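Local atomic coordinates of uncharacterized protein (Deinococcus radiodurans, PDB entry 3GG7), a protein that binds manganese and is probably a metal-dependent hydrolase acting on ester bonds, though its true substrate is unknown. Residues P51-V63 / F74-G88. Sequence-based numbering, arbitrary orientation.
Sequences PHVWTALGFHPEV and FDRYLPETRFVGEVG. With MN (manganese (II) ion), chain B; SO4 (sulfate ion), chain C.
The chain running on from strand 53-55 meets strand 83-88, its neighbour in the TIM-barrel fold, with the helix 72-77 packed outside them, and at the C-terminal end of strand 83-88 lies the manganese site. L57 and V84 form a single backbone bridge: L57 N donates to F83 O (3.0 Å), and G85 N donates to L57 O (2.9 Å). Just before strand 83-85, the hydroxyl of T81 suits its place by working twice: OG1 donates to T55 O (2.9 Å) and accepts from F83 N, an ST turn. L57 fills the gap between strand and helix. With CG anti to the backbone N (chi1 178°), its CD2 reaches over one face of F74, 4.2 Å from the ring centroid in a CH-pi contact, and also touches Y77 CB. Near the strand starts, W54 CE3 meets F83 CZ at 3.6 Å, the rings nearly parallel but slid apart. G58 has no side chain, which suits its place: a CB would run into G85 O and E86 N. The peptide before E86 is cis, and E86 O accepts from F59 N at 2.9 Å, which fixes the backbone there. The extended side chain of E86 runs beside H60 and binds manganese through OE1 (2.1 Å), with H7, H9 and D196 completing the protein ligands. OE2 accepts from a metal-bound water and is hydrogen-bonded to H124 ND1, so both carboxylate oxygens are engaged and its orientation is set.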
# COMPACT_ATOMS: atom_id res chain seq x y z
N PRO A 51 -4.88 -7.01 17.23
CA PRO A 51 -5.78 -6.00 16.65
C PRO A 51 -5.07 -4.91 15.88
O PRO A 51 -5.74 -4.19 15.17
CB PRO A 51 -6.49 -5.44 17.89
CG PRO A 51 -5.49 -5.55 18.94
CD PRO A 51 -4.80 -6.87 18.69
N HIS A 52 -3.75 -4.80 15.99
CA HIS A 52 -2.98 -3.84 15.17
C HIS A 52 -2.56 -4.39 13.84
O HIS A 52 -1.99 -3.64 13.05
CB HIS A 52 -1.75 -3.37 15.92
CG HIS A 52 -2.09 -2.48 17.07
ND1 HIS A 52 -2.39 -2.98 18.32
CD2 HIS A 52 -2.30 -1.15 17.13
CE1 HIS A 52 -2.73 -1.97 19.11
NE2 HIS A 52 -2.67 -0.85 18.42
N VAL A 53 -2.84 -5.65 13.56
CA VAL A 53 -2.45 -6.25 12.29
C VAL A 53 -3.70 -6.33 11.40
O VAL A 53 -4.62 -7.10 11.69
CB VAL A 53 -1.88 -7.68 12.48
CG1 VAL A 53 -1.55 -8.31 11.13
CG2 VAL A 53 -0.61 -7.65 13.38
N TRP A 54 -3.75 -5.50 10.36
CA TRP A 54 -4.90 -5.40 9.46
C TRP A 54 -4.48 -5.99 8.13
O TRP A 54 -3.63 -5.44 7.42
CB TRP A 54 -5.26 -3.92 9.27
CG TRP A 54 -5.62 -3.17 10.53
CD1 TRP A 54 -5.74 -3.67 11.81
CD2 TRP A 54 -5.97 -1.77 10.62
NE1 TRP A 54 -6.12 -2.66 12.67
CE2 TRP A 54 -6.26 -1.49 11.97
CE3 TRP A 54 -6.04 -0.73 9.68
CZ2 TRP A 54 -6.61 -0.21 12.41
CZ3 TRP A 54 -6.41 0.52 10.12
CH2 TRP A 54 -6.70 0.77 11.48
N THR A 55 -5.09 -7.11 7.76
CA THR A 55 -4.62 -7.88 6.61
C THR A 55 -5.40 -7.50 5.33
O THR A 55 -6.65 -7.36 5.34
CB THR A 55 -4.76 -9.39 6.88
OG1 THR A 55 -4.30 -9.71 8.20
CG2 THR A 55 -3.99 -10.22 5.83
N ALA A 56 -4.65 -7.33 4.24
CA ALA A 56 -5.18 -6.94 2.92
C ALA A 56 -5.00 -8.12 1.94
O ALA A 56 -4.04 -8.91 2.06
CB ALA A 56 -4.46 -5.68 2.41
N LEU A 57 -5.97 -8.25 1.03
CA LEU A 57 -6.10 -9.32 0.06
C LEU A 57 -5.57 -8.77 -1.27
O LEU A 57 -6.11 -7.81 -1.82
CB LEU A 57 -7.55 -9.74 -0.06
CG LEU A 57 -7.84 -10.81 -1.08
CD1 LEU A 57 -7.29 -12.13 -0.61
CD2 LEU A 57 -9.38 -10.91 -1.24
N GLY A 58 -4.51 -9.39 -1.79
CA GLY A 58 -3.78 -8.82 -2.91
C GLY A 58 -3.50 -9.78 -4.04
O GLY A 58 -3.84 -10.97 -3.99
N PHE A 59 -2.89 -9.23 -5.09
CA PHE A 59 -2.34 -10.01 -6.20
C PHE A 59 -1.32 -9.10 -6.89
O PHE A 59 -1.67 -8.17 -7.61
CB PHE A 59 -3.43 -10.41 -7.18
CG PHE A 59 -3.14 -11.68 -7.94
CD1 PHE A 59 -1.85 -12.18 -8.10
CD2 PHE A 59 -4.16 -12.35 -8.54
CE1 PHE A 59 -1.62 -13.35 -8.82
CE2 PHE A 59 -3.94 -13.53 -9.24
CZ PHE A 59 -2.66 -14.02 -9.38
N HIS A 60 -0.07 -9.30 -6.56
CA HIS A 60 1.01 -8.37 -6.92
C HIS A 60 1.32 -8.51 -8.40
O HIS A 60 1.41 -9.63 -8.93
CB HIS A 60 2.22 -8.72 -6.07
CG HIS A 60 3.32 -7.71 -6.11
ND1 HIS A 60 4.05 -7.45 -7.26
CD2 HIS A 60 3.86 -6.93 -5.14
CE1 HIS A 60 4.98 -6.56 -6.98
NE2 HIS A 60 4.88 -6.21 -5.71
N PRO A 61 1.50 -7.39 -9.10
CA PRO A 61 1.71 -7.50 -10.55
C PRO A 61 2.90 -8.37 -10.95
O PRO A 61 2.89 -8.95 -12.03
CB PRO A 61 1.87 -6.04 -11.00
CG PRO A 61 2.09 -5.27 -9.76
CD PRO A 61 1.41 -5.99 -8.66
N GLU A 62 3.90 -8.47 -10.09
CA GLU A 62 5.08 -9.25 -10.42
C GLU A 62 4.83 -10.75 -10.43
O GLU A 62 5.65 -11.50 -10.97
CB GLU A 62 6.26 -8.95 -9.49
CG GLU A 62 7.51 -9.70 -9.92
CD GLU A 62 8.70 -9.49 -9.05
OE1 GLU A 62 8.74 -8.49 -8.30
OE2 GLU A 62 9.61 -10.34 -9.14
N VAL A 63 3.71 -11.22 -9.87
CA VAL A 63 3.46 -12.66 -9.80
C VAL A 63 2.21 -13.13 -10.54
O VAL A 63 1.83 -14.29 -10.45
CB VAL A 63 3.50 -13.19 -8.34
CG1 VAL A 63 4.81 -12.80 -7.67
CG2 VAL A 63 2.31 -12.68 -7.51
N PHE A 74 -9.34 -14.72 -5.13
CA PHE A 74 -9.56 -13.31 -4.85
C PHE A 74 -11.04 -13.07 -4.54
O PHE A 74 -11.37 -12.57 -3.48
CB PHE A 74 -9.07 -12.36 -5.97
CG PHE A 74 -9.15 -10.93 -5.59
CD1 PHE A 74 -8.17 -10.34 -4.81
CD2 PHE A 74 -10.25 -10.18 -5.94
CE1 PHE A 74 -8.29 -9.00 -4.42
CE2 PHE A 74 -10.37 -8.86 -5.55
CZ PHE A 74 -9.40 -8.29 -4.80
N ASP A 75 -11.92 -13.42 -5.48
CA ASP A 75 -13.34 -13.22 -5.22
C ASP A 75 -13.83 -14.03 -4.02
O ASP A 75 -14.67 -13.54 -3.25
CB ASP A 75 -14.22 -13.50 -6.43
CG ASP A 75 -15.67 -13.00 -6.23
OD1 ASP A 75 -15.90 -11.77 -6.18
OD2 ASP A 75 -16.57 -13.86 -6.08
N ARG A 76 -13.27 -15.23 -3.82
CA ARG A 76 -13.64 -16.09 -2.70
C ARG A 76 -13.50 -15.36 -1.38
O ARG A 76 -14.38 -15.46 -0.51
CB ARG A 76 -12.81 -17.39 -2.68
CG ARG A 76 -13.14 -18.36 -1.55
CD ARG A 76 -12.40 -19.66 -1.72
NE ARG A 76 -12.63 -20.63 -0.64
CZ ARG A 76 -13.65 -21.48 -0.57
NH1 ARG A 76 -14.60 -21.47 -1.50
NH2 ARG A 76 -13.75 -22.32 0.46
N TYR A 77 -12.37 -14.68 -1.19
CA TYR A 77 -12.02 -14.11 0.10
C TYR A 77 -12.35 -12.64 0.28
O TYR A 77 -12.31 -12.15 1.40
CB TYR A 77 -10.53 -14.28 0.35
CG TYR A 77 -10.04 -15.72 0.44
CD1 TYR A 77 -10.75 -16.70 1.11
CD2 TYR A 77 -8.84 -16.07 -0.14
CE1 TYR A 77 -10.23 -18.01 1.21
CE2 TYR A 77 -8.31 -17.33 -0.04
CZ TYR A 77 -9.02 -18.31 0.64
OH TYR A 77 -8.45 -19.56 0.72
N LEU A 78 -12.75 -11.96 -0.79
CA LEU A 78 -13.06 -10.54 -0.72
C LEU A 78 -14.04 -10.15 0.39
O LEU A 78 -13.86 -9.13 1.02
CB LEU A 78 -13.50 -10.03 -2.09
CG LEU A 78 -13.47 -8.55 -2.43
CD1 LEU A 78 -12.16 -7.87 -1.99
CD2 LEU A 78 -13.72 -8.44 -3.93
N PRO A 79 -15.06 -10.99 0.69
CA PRO A 79 -15.98 -10.61 1.78
C PRO A 79 -15.34 -10.54 3.17
O PRO A 79 -15.93 -9.96 4.10
CB PRO A 79 -17.02 -11.73 1.73
CG PRO A 79 -17.01 -12.20 0.35
CD PRO A 79 -15.54 -12.16 -0.04
N GLU A 80 -14.16 -11.11 3.33
CA GLU A 80 -13.49 -11.16 4.63
C GLU A 80 -12.62 -9.96 5.00
O GLU A 80 -12.02 -9.94 6.08
CB GLU A 80 -12.64 -12.42 4.71
CG GLU A 80 -13.48 -13.68 4.58
CD GLU A 80 -12.68 -14.94 4.65
OE1 GLU A 80 -11.66 -14.98 5.39
OE2 GLU A 80 -13.07 -15.91 3.96
N THR A 81 -12.53 -8.97 4.13
CA THR A 81 -11.65 -7.84 4.42
C THR A 81 -12.12 -6.56 3.77
O THR A 81 -12.70 -6.60 2.69
CB THR A 81 -10.16 -8.13 4.03
OG1 THR A 81 -9.35 -7.01 4.42
CG2 THR A 81 -10.01 -8.38 2.54
N ARG A 82 -11.80 -5.45 4.42
CA ARG A 82 -12.06 -4.13 3.85
C ARG A 82 -10.86 -3.61 3.06
O ARG A 82 -10.94 -2.55 2.44
CB ARG A 82 -12.52 -3.14 4.92
CG ARG A 82 -11.53 -2.64 5.89
CD ARG A 82 -12.19 -1.86 7.09
NE ARG A 82 -13.13 -2.66 7.91
CZ ARG A 82 -14.40 -2.32 8.21
NH1 ARG A 82 -14.95 -1.19 7.78
NH2 ARG A 82 -15.15 -3.14 8.94
N PHE A 83 -9.73 -4.35 3.07
CA PHE A 83 -8.48 -3.87 2.49
C PHE A 83 -8.01 -4.80 1.39
O PHE A 83 -7.97 -6.03 1.57
CB PHE A 83 -7.36 -3.79 3.53
CG PHE A 83 -7.73 -3.02 4.79
CD1 PHE A 83 -7.74 -1.63 4.79
CD2 PHE A 83 -8.02 -3.70 5.96
CE1 PHE A 83 -8.07 -0.95 5.96
CE2 PHE A 83 -8.35 -3.02 7.11
CZ PHE A 83 -8.35 -1.62 7.10
N VAL A 84 -7.66 -4.20 0.26
CA VAL A 84 -7.15 -4.92 -0.92
C VAL A 84 -5.74 -4.41 -1.21
O VAL A 84 -5.52 -3.21 -1.33
CB VAL A 84 -8.08 -4.74 -2.15
CG1 VAL A 84 -7.40 -5.15 -3.47
CG2 VAL A 84 -9.35 -5.59 -1.88
N GLY A 85 -4.76 -5.31 -1.29
CA GLY A 85 -3.39 -4.95 -1.64
C GLY A 85 -2.47 -6.11 -1.27
O GLY A 85 -2.83 -6.93 -0.42
N GLU A 86 -1.30 -6.22 -1.92
CA GLU A 86 -0.82 -5.28 -2.92
C GLU A 86 -1.38 -5.65 -4.29
O GLU A 86 -1.35 -6.82 -4.70
CB GLU A 86 0.71 -5.35 -2.95
CG GLU A 86 1.35 -4.37 -3.92
CD GLU A 86 2.79 -4.07 -3.61
OE1 GLU A 86 3.35 -4.68 -2.65
OE2 GLU A 86 3.36 -3.21 -4.31
N VAL A 87 -1.89 -4.64 -5.02
CA VAL A 87 -2.46 -4.83 -6.36
C VAL A 87 -1.93 -3.72 -7.25
O VAL A 87 -1.44 -2.72 -6.73
CB VAL A 87 -3.99 -4.82 -6.37
CG1 VAL A 87 -4.57 -6.01 -5.57
CG2 VAL A 87 -4.54 -3.49 -5.82
N GLY A 88 -2.00 -3.88 -8.57
CA GLY A 88 -1.65 -2.75 -9.46
C GLY A 88 -0.95 -3.18 -10.72
O GLY A 88 -1.20 -4.26 -11.23
MN MN B . 4.78 -3.88 -1.32
S SO4 C . -10.86 -21.83 2.49
O1 SO4 C . -11.85 -20.82 2.83
O2 SO4 C . -9.84 -21.92 3.54
O3 SO4 C . -11.51 -23.14 2.35
O4 SO4 C . -10.27 -21.44 1.20
O HOH W 1 -3.10 -6.49 -9.35
O HOH W 2 6.00 -3.19 -2.80